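Local coordinates for hypothetical protein XAC2396 (Xanthomonas axonopodis pv. citri, PDB 2G3W) that is of unknown function but has a compact fold built around a variation of the PD-(D/E)XK nuclease motif, at residues 40-45 with 105-110. Numbering follows the deposited sequence.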
# COMPACT_ATOMS: atom_id res chain seq x y z
N LEU A 40 -2.18 16.57 -18.17
CA LEU A 40 -3.59 16.34 -18.55
C LEU A 40 -3.95 14.85 -18.48
O LEU A 40 -5.03 14.46 -17.99
CB LEU A 40 -3.89 16.93 -19.95
CG LEU A 40 -5.41 16.86 -20.12
CD1 LEU A 40 -6.01 18.21 -20.19
CD2 LEU A 40 -5.85 15.93 -21.23
N MSE A 41 -3.07 14.00 -18.98
CA MSE A 41 -3.36 12.57 -19.00
C MSE A 41 -3.31 11.97 -17.57
O MSE A 41 -4.03 11.03 -17.25
CB MSE A 41 -2.43 11.80 -19.99
CG MSE A 41 -2.61 12.22 -21.47
SE MSE A 41 -4.40 11.82 -22.08
CE MSE A 41 -4.25 9.89 -22.02
N VAL A 42 -2.48 12.53 -16.71
CA VAL A 42 -2.47 12.13 -15.28
C VAL A 42 -3.82 12.52 -14.66
O VAL A 42 -4.38 11.73 -13.87
CB VAL A 42 -1.31 12.76 -14.48
CG1 VAL A 42 -1.44 12.45 -12.96
CG2 VAL A 42 0.05 12.20 -14.95
N ARG A 43 -4.37 13.69 -15.04
CA ARG A 43 -5.70 14.05 -14.53
C ARG A 43 -6.77 13.09 -15.03
O ARG A 43 -7.69 12.71 -14.30
CB ARG A 43 -6.13 15.45 -14.96
CG ARG A 43 -5.42 16.64 -14.37
CD ARG A 43 -6.51 17.78 -14.36
NE ARG A 43 -6.56 18.44 -15.67
CZ ARG A 43 -7.64 18.88 -16.30
NH1 ARG A 43 -8.86 18.68 -15.81
NH2 ARG A 43 -7.48 19.48 -17.48
N LEU A 44 -6.70 12.75 -16.31
CA LEU A 44 -7.63 11.77 -16.87
C LEU A 44 -7.47 10.42 -16.15
O LEU A 44 -8.45 9.81 -15.74
CB LEU A 44 -7.41 11.61 -18.38
CG LEU A 44 -8.40 10.68 -19.05
CD1 LEU A 44 -9.83 11.27 -18.93
CD2 LEU A 44 -7.98 10.45 -20.49
N LEU A 45 -6.23 9.96 -16.00
CA LEU A 45 -5.97 8.73 -15.24
C LEU A 45 -6.54 8.83 -13.80
O LEU A 45 -7.09 7.85 -13.27
CB LEU A 45 -4.45 8.40 -15.24
CG LEU A 45 -3.99 7.23 -14.36
CD1 LEU A 45 -4.59 5.91 -14.75
CD2 LEU A 45 -2.46 7.15 -14.33
N ILE A 105 -1.39 12.91 -5.81
CA ILE A 105 -0.93 11.96 -6.84
C ILE A 105 0.35 12.53 -7.45
O ILE A 105 0.31 13.48 -8.20
CB ILE A 105 -2.02 11.78 -7.92
CG1 ILE A 105 -3.28 11.19 -7.27
CG2 ILE A 105 -1.52 10.87 -9.12
CD1 ILE A 105 -4.45 10.96 -8.26
N GLY A 106 1.49 12.03 -7.02
CA GLY A 106 2.77 12.46 -7.60
C GLY A 106 3.24 11.59 -8.76
O GLY A 106 2.84 10.43 -8.88
N TYR A 107 4.08 12.18 -9.63
CA TYR A 107 4.47 11.51 -10.86
C TYR A 107 5.80 12.05 -11.40
O TYR A 107 6.07 11.95 -12.59
CB TYR A 107 3.31 11.58 -11.89
CG TYR A 107 2.91 12.97 -12.33
CD1 TYR A 107 2.06 13.77 -11.55
CD2 TYR A 107 3.39 13.50 -13.51
CE1 TYR A 107 1.75 15.08 -11.94
CE2 TYR A 107 3.05 14.78 -13.93
CZ TYR A 107 2.23 15.55 -13.13
OH TYR A 107 1.91 16.79 -13.56
N GLY A 108 6.66 12.56 -10.50
CA GLY A 108 7.79 13.38 -10.95
C GLY A 108 9.13 12.67 -10.84
O GLY A 108 10.15 13.32 -11.00
N GLY A 109 9.12 11.36 -10.58
CA GLY A 109 10.33 10.56 -10.69
C GLY A 109 11.16 10.77 -9.43
O GLY A 109 10.62 10.77 -8.35
N GLN A 110 12.46 10.99 -9.57
CA GLN A 110 13.31 11.19 -8.39
C GLN A 110 12.82 12.30 -7.44
O GLN A 110 12.94 12.17 -6.21
CB GLN A 110 14.76 11.48 -8.82
CG GLN A 110 15.54 10.24 -9.20
CD GLN A 110 16.20 9.54 -8.01
OE1 GLN A 110 15.71 9.60 -6.87
NE2 GLN A 110 17.33 8.88 -8.27
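Val42 reaches Tyr107 and Ile105 with its two methyls split by a chi1 of 173°, which sets CG1 anti to the backbone N and CG2 beside it. In Tyr107 a chi1 of 63° brings the ring toward the helix, between its own backbone N and carbonyl carbon. A roughly perpendicular chi2 then turns one ring face to the valine. The contact lies in the core of the YaeQ fold, a variation on the PD-(D/E)XK nuclease motif. It joins helix 37-49 to the end of strand 101-106 and to Tyr107, the first residue of the loop with Gly108 and Gly109 that leads to helix 110-123.

Val42 CG2 sits over the Tyr107 ring in a CH-pi contact, 4.0 Å from the ring centroid and 14° off the ring normal. Val42 CG2 comes to 3.9 Å from Tyr107 CD2. Val42 CG1 lies on the same side of the ring plane but past the rim, 4.0 Å from Tyr107 CD1. No hydrogen bond crosses between the segments. Thr139 of helix 136-143 touches both Val42 and Tyr107, and Leu134 packs on Ile105. Backbone bonds of Ile105 to Asp83 and of Gly106 to Ile132 place both residues inside the mixed sheet. Val42 and Ile105 run alongside each other in opposite senses, with Val42 CG1 4.2 Å from Ile105 CG2.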